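Local coordinates for protein 2-methyl-aconitate isomerase (Shewanella oneidensis, PDB 5K87) that isomerises 2-methyl-trans-aconitate to 2-methyl-cis-aconitate in the 2-methylcitrate cycle of propionate breakdown, abstracting a proton and rotating the substrate about its C2-C3 bond, at residues 232-237 against 284-289; 291-296 against 307-312; 325-330 against 353-358. The protein carries 1 engineered substitution. All blocks are in the same frame, centred on the assembly; numbering follows the deposited sequence. Where two conformers were deposited one is given.

Contact 1 (232-237 against 284-289)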
loop_
_atom_site.group_PDB
_atom_site.type_symbol
_atom_site.label_atom_id
_atom_site.label_comp_id
_atom_site.label_asym_id
_atom_site.label_seq_id
_atom_site.Cartn_x
_atom_site.Cartn_y
_atom_site.Cartn_z
ATOM N N GLU A 232 2.968 -29.085 10.832
ATOM C CA GLU A 232 4.144 -29.879 11.184
ATOM C C GLU A 232 4.717 -30.643 9.997
ATOM O O GLU A 232 5.917 -30.909 9.956
ATOM C CB GLU A 232 3.846 -30.836 12.344
ATOM C CG GLU A 232 2.889 -31.963 12.008
ATOM C CD GLU A 232 2.717 -32.937 13.163
ATOM O OE1 GLU A 232 3.365 -32.736 14.211
ATOM O OE2 GLU A 232 1.936 -33.901 13.022
ATOM N N ASP A 233 3.873 -30.980 9.025
ATOM C CA ASP A 233 4.338 -31.669 7.822
ATOM C C ASP A 233 5.210 -30.773 6.944
ATOM O O ASP A 233 5.890 -31.252 6.036
ATOM C CB ASP A 233 3.157 -32.216 7.017
ATOM C CG ASP A 233 2.421 -33.324 7.744
ATOM O OD1 ASP A 233 2.972 -33.872 8.727
ATOM O OD2 ASP A 233 1.293 -33.653 7.327
ATOM N N LEU A 234 5.179 -29.474 7.221
ATOM C CA LEU A 234 5.991 -28.496 6.512
ATOM C C LEU A 234 7.127 -27.971 7.381
ATOM O O LEU A 234 7.898 -27.111 6.950
ATOM C CB LEU A 234 5.118 -27.320 6.074
ATOM C CG LEU A 234 3.932 -27.646 5.172
ATOM C CD1 LEU A 234 2.947 -26.487 5.161
ATOM C CD2 LEU A 234 4.418 -27.958 3.769
ATOM N N GLY A 235 7.232 -28.478 8.605
ATOM C CA GLY A 235 8.226 -27.996 9.550
ATOM C C GLY A 235 7.846 -26.672 10.196
ATOM O O GLY A 235 8.699 -25.970 10.745
ATOM N N TYR A 236 6.561 -26.326 10.130
ATOM C CA TYR A 236 6.040 -25.116 10.774
ATOM C C TYR A 236 5.290 -25.474 12.051
ATOM O O TYR A 236 4.980 -26.644 12.283
ATOM C CB TYR A 236 5.132 -24.331 9.817
ATOM C CG TYR A 236 5.875 -23.744 8.637
ATOM C CD1 TYR A 236 6.934 -22.863 8.826
ATOM C CD2 TYR A 236 5.517 -24.066 7.335
ATOM C CE1 TYR A 236 7.622 -22.320 7.746
ATOM C CE2 TYR A 236 6.201 -23.532 6.255
ATOM C CZ TYR A 236 7.252 -22.663 6.469
ATOM O OH TYR A 236 7.930 -22.128 5.395
ATOM N N THR A 237 4.999 -24.468 12.871
ATOM C CA THR A 237 4.255 -24.685 14.107
ATOM C C THR A 237 2.841 -24.132 14.034
ATOM O O THR A 237 2.003 -24.473 14.860
ATOM C CB THR A 237 4.945 -24.019 15.291
ATOM O OG1 THR A 237 4.919 -22.601 15.101
ATOM C CG2 THR A 237 6.387 -24.489 15.398
ATOM N N ILE A 284 -4.189 -22.218 -0.475
ATOM C CA ILE A 284 -3.504 -23.193 0.364
ATOM C C ILE A 284 -3.277 -22.610 1.757
ATOM O O ILE A 284 -2.967 -21.421 1.909
ATOM C CB ILE A 284 -2.180 -23.679 -0.283
ATOM C CG1 ILE A 284 -1.537 -24.800 0.538
ATOM C CG2 ILE A 284 -1.222 -22.518 -0.557
ATOM C CD1 ILE A 284 -0.491 -25.578 -0.244
ATOM N N ALA A 285 -3.464 -23.447 2.771
ATOM C CA ALA A 285 -3.375 -23.037 4.166
ATOM C C ALA A 285 -2.796 -24.157 5.006
ATOM O O ALA A 285 -2.852 -25.335 4.632
ATOM C CB ALA A 285 -4.746 -22.649 4.688
ATOM N N PHE A 286 -2.233 -23.797 6.145
ATOM C CA PHE A 286 -1.735 -24.801 7.072
ATOM C C PHE A 286 -2.304 -24.598 8.469
ATOM O O PHE A 286 -2.585 -23.466 8.879
ATOM C CB PHE A 286 -0.203 -24.950 7.037
ATOM C CG PHE A 286 0.579 -23.692 7.326
ATOM C CD1 PHE A 286 0.856 -22.781 6.314
ATOM C CD2 PHE A 286 1.112 -23.461 8.585
ATOM C CE1 PHE A 286 1.612 -21.647 6.567
ATOM C CE2 PHE A 286 1.871 -22.330 8.837
ATOM C CZ PHE A 286 2.119 -21.425 7.826
ATOM N N VAL A 287 -2.498 -25.712 9.177
ATOM C CA VAL A 287 -3.243 -25.708 10.431
ATOM C C VAL A 287 -2.447 -26.372 11.549
ATOM O O VAL A 287 -1.559 -27.189 11.293
ATOM C CB VAL A 287 -4.608 -26.443 10.287
ATOM C CG1 VAL A 287 -5.406 -25.855 9.139
ATOM C CG2 VAL A 287 -4.421 -27.954 10.089
ATOM N N ALA A 288 -2.777 -26.026 12.787
ATOM C CA ALA A 288 -2.143 -26.637 13.944
ATOM C C ALA A 288 -3.040 -26.486 15.159
ATOM O O ALA A 288 -3.914 -25.618 15.184
ATOM C CB ALA A 288 -0.797 -25.992 14.210
ATOM N N PRO A 289 -2.833 -27.340 16.182
ATOM C CA PRO A 289 -3.565 -27.136 17.438
ATOM C C PRO A 289 -3.175 -25.810 18.096
ATOM O O PRO A 289 -2.158 -25.223 17.726
ATOM C CB PRO A 289 -3.095 -28.319 18.303
ATOM C CG PRO A 289 -2.631 -29.353 17.326
ATOM C CD PRO A 289 -2.021 -28.575 16.204
HETATM O O HOH W 1 0.474 -29.006 12.649
#
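F286 rises from its strand to meet L234 with its CB and Y236 with its ring. CE2 of F286 lies 3.9 Å from CB of Y236, while on the strand side CD1 of L234 comes to 4.0 Å from CB of F286. The two rings are nearly parallel, with planes 24° apart, but they are slid so far that they barely overlap. Their centroids are 5.2 Å apart, and CD2 of Y236 sits above one face of F286 near its rim. This is a grazing contact, not a true stack. F286 has CG lodged between its backbone N and carbonyl carbon (chi1 58°), and this rotamer stands the ring up from the strand toward the loop. Two residues on, A288 makes the other direct contact: the carbonyl O of T237 lies 3.3 Å from CB of A288, main chain against methyl.

No direct hydrogen bond joins the two segments. One water bridges them instead, accepting from N of E232 at 3.1 Å and donating to O of V287 at 3.0 Å. The loop is shaped from within by the 3-10 turn bond from N of G235 to O of E232, and T237 is tied down by E240 at its N and T239 at its OG1.

Strand 283-288 runs between strand 225-230, parallel to it, and strand 308-314, antiparallel. The turn leaving strand 225-230 folds back over F286, and helix 249-266 covers it beyond, with F255 touching both L234 and Y236.

Contact 2 (291-296 against 307-312)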
loop_
_atom_site.group_PDB
_atom_site.type_symbol
_atom_site.label_atom_id
_atom_site.label_comp_id
_atom_site.label_asym_id
_atom_site.label_seq_id
_atom_site.Cartn_x
_atom_site.Cartn_y
_atom_site.Cartn_z
ATOM N N LYS A 291 -1.660 -22.855 20.168
ATOM C CA LYS A 291 -0.347 -22.591 20.724
ATOM C C LYS A 291 -0.261 -21.083 20.874
ATOM O O LYS A 291 -0.757 -20.335 20.024
ATOM C CB LYS A 291 0.753 -23.130 19.802
ATOM C CG LYS A 291 2.151 -23.074 20.394
ATOM C CD LYS A 291 3.179 -23.713 19.468
ATOM C CE LYS A 291 4.534 -23.818 20.155
ATOM N NZ LYS A 291 5.588 -24.381 19.262
ATOM N N SER A 292 0.355 -20.633 21.961
ATOM C CA SER A 292 0.482 -19.210 22.234
ATOM C C SER A 292 1.468 -18.553 21.275
ATOM O O SER A 292 2.459 -19.165 20.878
ATOM C CB SER A 292 0.939 -18.991 23.678
ATOM O OG SER A 292 1.038 -17.612 23.987
ATOM N N TYR A 293 1.190 -17.308 20.894
ATOM C CA TYR A 293 2.115 -16.545 20.064
ATOM C C TYR A 293 1.822 -15.056 20.129
ATOM O O TYR A 293 0.716 -14.640 20.467
ATOM C CB TYR A 293 2.063 -17.003 18.600
ATOM C CG TYR A 293 0.731 -16.758 17.922
ATOM C CD1 TYR A 293 -0.321 -17.655 18.087
ATOM C CD2 TYR A 293 0.526 -15.647 17.100
ATOM C CE1 TYR A 293 -1.542 -17.452 17.477
ATOM C CE2 TYR A 293 -0.704 -15.432 16.485
ATOM C CZ TYR A 293 -1.729 -16.342 16.675
ATOM O OH TYR A 293 -2.952 -16.163 16.075
ATOM N N ALA A 294 2.829 -14.255 19.799
ATOM C CA ALA A 294 2.642 -12.824 19.624
ATOM C C ALA A 294 2.156 -12.583 18.204
ATOM O O ALA A 294 2.755 -13.069 17.245
ATOM C CB ALA A 294 3.943 -12.076 19.875
ATOM N N SER A 295 1.057 -11.852 18.073
ATOM C CA SER A 295 0.530 -11.509 16.757
ATOM C C SER A 295 1.378 -10.409 16.146
ATOM O O SER A 295 2.283 -9.863 16.782
ATOM C CB SER A 295 -0.904 -11.020 16.872
ATOM O OG SER A 295 -0.920 -9.697 17.377
ATOM N N SER A 296 1.069 -10.069 14.902
ATOM C CA SER A 296 1.800 -9.034 14.186
ATOM C C SER A 296 1.673 -7.653 14.828
ATOM O O SER A 296 2.471 -6.763 14.545
ATOM C CB SER A 296 1.318 -8.967 12.741
ATOM O OG SER A 296 -0.064 -8.677 12.705
ATOM N N ASP A 307 -9.267 -22.213 19.224
ATOM C CA ASP A 307 -9.505 -23.635 19.028
ATOM C C ASP A 307 -8.452 -24.272 18.125
ATOM O O ASP A 307 -8.250 -25.486 18.160
ATOM C CB ASP A 307 -10.897 -23.858 18.436
ATOM C CG ASP A 307 -11.993 -23.393 19.359
ATOM O OD1 ASP A 307 -12.146 -24.000 20.441
ATOM O OD2 ASP A 307 -12.703 -22.430 19.013
ATOM N N LEU A 308 -7.797 -23.459 17.297
ATOM C CA LEU A 308 -6.744 -23.939 16.398
ATOM C C LEU A 308 -6.019 -22.738 15.802
ATOM O O LEU A 308 -6.452 -21.596 15.968
ATOM C CB LEU A 308 -7.308 -24.827 15.276
ATOM C CG LEU A 308 -8.063 -24.121 14.145
ATOM C CD1 LEU A 308 -8.151 -25.039 12.941
ATOM C CD2 LEU A 308 -9.460 -23.684 14.565
ATOM N N LEU A 309 -4.911 -23.007 15.123
ATOM C CA LEU A 309 -4.172 -21.998 14.372
ATOM C C LEU A 309 -4.338 -22.273 12.893
ATOM O O LEU A 309 -4.279 -23.427 12.458
ATOM C CB LEU A 309 -2.691 -22.083 14.708
ATOM C CG LEU A 309 -2.367 -21.934 16.189
ATOM C CD1 LEU A 309 -0.866 -21.955 16.382
ATOM C CD2 LEU A 309 -2.974 -20.673 16.776
ATOM N N VAL A 310 -4.548 -21.214 12.109
ATOM C CA VAL A 310 -4.556 -21.341 10.658
ATOM C C VAL A 310 -3.805 -20.184 10.030
ATOM O O VAL A 310 -4.034 -19.021 10.375
ATOM C CB VAL A 310 -5.983 -21.374 10.060
ATOM C CG1 VAL A 310 -5.910 -21.727 8.575
ATOM C CG2 VAL A 310 -6.888 -22.365 10.800
ATOM N N ARG A 311 -2.907 -20.516 9.112
ATOM C CA ARG A 311 -2.205 -19.536 8.289
ATOM C C ARG A 311 -2.561 -19.853 6.849
ATOM O O ARG A 311 -2.620 -21.022 6.475
ATOM C CB ARG A 311 -0.702 -19.677 8.486
ATOM C CG ARG A 311 -0.100 -18.692 9.467
ATOM C CD ARG A 311 -0.712 -18.753 10.855
ATOM N NE ARG A 311 0.068 -17.925 11.768
ATOM C CZ ARG A 311 -0.333 -17.540 12.975
ATOM N NH1 ARG A 311 -1.512 -17.915 13.456
ATOM N NH2 ARG A 311 0.464 -16.790 13.711
ATOM N N ALA A 312 -2.798 -18.840 6.024
ATOM C CA ALA A 312 -3.130 -19.095 4.627
ATOM C C ALA A 312 -2.288 -18.245 3.702
ATOM O O ALA A 312 -1.825 -17.165 4.084
ATOM C CB ALA A 312 -4.600 -18.839 4.371
#
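The guanidinium of R311 stands over one face of the Y293 ring, nearly upright, with its plane 76° from that of the ring. CZ of R311 is 4.4 Å from the ring centroid and 26° off the normal, which makes a cation-pi pair in which the cation meets the ring by its edge. The two terminal nitrogens do the touching. NH2 of R311 comes to 3.3 Å from CE2 of Y293, out toward the rim, and NH1 of R311 reaches 3.6 Å from CZ of Y293, on the hydroxyl side. R311 starts out beside the contact, and a bend at chi2 (58°) turns its chain so that the charged end arrives over the ring.

L309, two residues earlier on the same strand, runs alongside Y293 pointing the other way and puts CD2 3.6 Å from CE1 of Y293. CD1 of L309 meets CB of K291 at 4.0 Å, and the rest of the lysine chain runs extended and away. The carbonyl O of K291 lies in the plane of the Y293 ring, at its edge, and 3.9 Å from CD2 of L309; this buried oxygen has no polar partner in the model.

Both polar ends are fixed by neighbours. Y293 OH is hydrogen-bonded to O of H357, while R311 gives NE to O of E240 and a weak bond from NH1 to O of G356. These bonds probably help to hold ring and guanidinium at their mutual angle, and the electron-rich face probably helps to offset the cost of burying the positive charge.

Strands 293-294 and 300-301 form a small antiparallel hairpin in the connection between the adjacent antiparallel strands 283-288 and 308-314, and Y293 pins it across the face of the second.

Contact 3 (325-330 against 353-358)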
loop_
_atom_site.group_PDB
_atom_site.type_symbol
_atom_site.label_atom_id
_atom_site.label_comp_id
_atom_site.label_asym_id
_atom_site.label_seq_id
_atom_site.Cartn_x
_atom_site.Cartn_y
_atom_site.Cartn_z
ATOM N N THR A 325 -13.125 -15.613 2.650
ATOM C CA THR A 325 -13.503 -16.874 2.012
ATOM C C THR A 325 -12.841 -18.074 2.688
ATOM O O THR A 325 -13.490 -19.107 2.930
ATOM C CB THR A 325 -13.121 -16.882 0.542
ATOM O OG1 THR A 325 -11.740 -16.529 0.436
ATOM C CG2 THR A 325 -13.976 -15.889 -0.246
ATOM N N ALA A 326 -11.555 -17.943 2.997
ATOM C CA ALA A 326 -10.840 -19.010 3.672
ATOM C C ALA A 326 -11.388 -19.210 5.077
ATOM O O ALA A 326 -11.414 -20.337 5.565
ATOM C CB ALA A 326 -9.360 -18.714 3.711
ATOM N N ALA A 327 -11.839 -18.141 5.728
ATOM C CA ALA A 327 -12.465 -18.265 7.037
ATOM C C ALA A 327 -13.729 -19.125 6.953
ATOM O O ALA A 327 -13.992 -19.924 7.849
ATOM C CB ALA A 327 -12.766 -16.892 7.636
ATOM N N VAL A 328 -14.507 -18.956 5.887
ATOM C CA VAL A 328 -15.650 -19.823 5.641
ATOM C C VAL A 328 -15.206 -21.278 5.458
ATOM O O VAL A 328 -15.823 -22.192 6.016
ATOM C CB VAL A 328 -16.459 -19.359 4.426
ATOM C CG1 VAL A 328 -17.495 -20.406 4.032
ATOM C CG2 VAL A 328 -17.109 -18.005 4.722
ATOM N N ALA A 329 -14.139 -21.502 4.698
ATOM C CA ALA A 329 -13.628 -22.853 4.507
ATOM C C ALA A 329 -13.171 -23.463 5.835
ATOM O O ALA A 329 -13.385 -24.658 6.081
ATOM C CB ALA A 329 -12.487 -22.852 3.488
ATOM N N ILE A 330 -12.536 -22.660 6.687
ATOM C CA ILE A 330 -12.085 -23.109 8.001
ATOM C C ILE A 330 -13.272 -23.508 8.868
ATOM O O ILE A 330 -13.286 -24.594 9.455
ATOM C CB ILE A 330 -11.256 -22.024 8.721
ATOM C CG1 ILE A 330 -9.936 -21.797 7.994
ATOM C CG2 ILE A 330 -10.987 -22.419 10.183
ATOM C CD1 ILE A 330 -9.261 -20.483 8.353
ATOM N N VAL A 353 -15.660 -22.173 15.510
ATOM C CA VAL A 353 -14.291 -22.159 16.001
ATOM C C VAL A 353 -13.756 -20.747 15.977
ATOM O O VAL A 353 -14.126 -19.933 15.115
ATOM C CB VAL A 353 -13.326 -23.055 15.175
ATOM C CG1 VAL A 353 -13.566 -24.536 15.467
ATOM C CG2 VAL A 353 -13.403 -22.736 13.675
ATOM N N ARG A 354 -12.883 -20.454 16.928
ATOM C CA ARG A 354 -12.070 -19.257 16.874
ATOM C C ARG A 354 -10.678 -19.716 16.517
ATOM O O ARG A 354 -10.088 -20.541 17.222
ATOM C CB ARG A 354 -12.057 -18.533 18.223
ATOM C CG ARG A 354 -11.314 -17.209 18.179
ATOM C CD ARG A 354 -11.419 -16.441 19.492
ATOM N NE ARG A 354 -12.741 -15.854 19.682
ATOM C CZ ARG A 354 -13.140 -14.720 19.114
ATOM N NH1 ARG A 354 -12.318 -14.050 18.314
ATOM N NH2 ARG A 354 -14.364 -14.257 19.343
ATOM N N PHE A 355 -10.142 -19.204 15.418
ATOM C CA PHE A 355 -8.805 -19.597 15.019
ATOM C C PHE A 355 -7.835 -18.427 15.122
ATOM O O PHE A 355 -8.226 -17.255 15.014
ATOM C CB PHE A 355 -8.793 -20.232 13.621
ATOM C CG PHE A 355 -9.247 -19.306 12.519
ATOM C CD1 PHE A 355 -8.340 -18.476 11.868
ATOM C CD2 PHE A 355 -10.574 -19.269 12.128
ATOM C CE1 PHE A 355 -8.759 -17.625 10.846
ATOM C CE2 PHE A 355 -10.995 -18.420 11.110
ATOM C CZ PHE A 355 -10.086 -17.593 10.467
ATOM N N GLY A 356 -6.570 -18.756 15.338
ATOM C CA GLY A 356 -5.524 -17.762 15.379
ATOM C C GLY A 356 -4.810 -17.648 14.048
ATOM O O GLY A 356 -4.292 -18.632 13.520
ATOM N N HIS A 357 -4.782 -16.425 13.525
ATOM C CA HIS A 357 -4.081 -16.083 12.294
ATOM C C HIS A 357 -2.974 -15.063 12.638
ATOM O O HIS A 357 -2.806 -14.706 13.804
ATOM C CB HIS A 357 -5.082 -15.562 11.248
ATOM C CG HIS A 357 -5.895 -14.392 11.697
ATOM N ND1 HIS A 357 -5.380 -13.114 11.812
ATOM C CD2 HIS A 357 -7.206 -14.303 12.029
ATOM C CE1 HIS A 357 -6.342 -12.296 12.203
ATOM N NE2 HIS A 357 -7.458 -12.989 12.342
ATOM N N PRO A 358 -2.176 -14.612 11.652
ATOM C CA PRO A 358 -1.050 -13.755 12.050
ATOM C C PRO A 358 -1.421 -12.466 12.776
ATOM O O PRO A 358 -0.618 -11.993 13.574
ATOM C CB PRO A 358 -0.359 -13.466 10.716
ATOM C CG PRO A 358 -0.598 -14.709 9.939
ATOM C CD PRO A 358 -2.034 -15.054 10.254
#
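I330 reaches from helix 325-330 onto the ring of F355 and the side chain of V353. Its CB points toward the strand and forks there. One branch, CG2, lies 3.7 Å from CD2 of F355, at the inner part of the ring, and 4.3 Å from CG2 of V353. The other runs through CG1, set anti to the carbonyl carbon (chi1 -67°), out to CD1, which settles over the face of F355. CD1 of I330 is 3.8 Å from the ring centroid and only 14° off the normal, a CH-pi contact with the methyl slightly off centre, toward CZ. A327, one helical turn back, comes from another side: its CB meets the edge of F355 near the ring plane, 4.0 Å from CZ. Further back on the helix, T325 OG1 hydrogen-bonds a bound malonate, probably from the crystallisation liquor.

Helix and strand cross at 127° with their axes 10.3 Å apart, and the phenyl ring spans much of that separation. Replacing F355 by an alanine is likely to open a gap between helix and strand, leaving the CD1 methyl of I330 without a face to rest on and A327 without its edge contact. L308, M322, L362 and V364 also pack on F355.

No hydrogen bond or charge pair crosses between the two segments, so helix and strand are held here by shape and dispersion alone.

Overall arrangement
The three contacts are layered round three neighbouring strands, 283-288, 308-314 and 352-357. Contacts 1 and 2, centres 11 Å apart, join through the backbone pair A288 O to L309 N at 2.8 Å; contacts 2 and 3, centres 10 Å apart, through D307 N to R354 O at 2.7 Å. Contacts 1 and 3 do not touch. Contact 3 comes nearest the bound malonate: T325 OG1 hydrogen-bonds it, and the side chain of A327, which touches F355, is about 8 Å away; R311 and F286 lie about 11 and 12 Å from it. From M323, the probable proton donor/acceptor, A327, R311 and F286 are about 7, 9 and 10 Å, side chain to side chain.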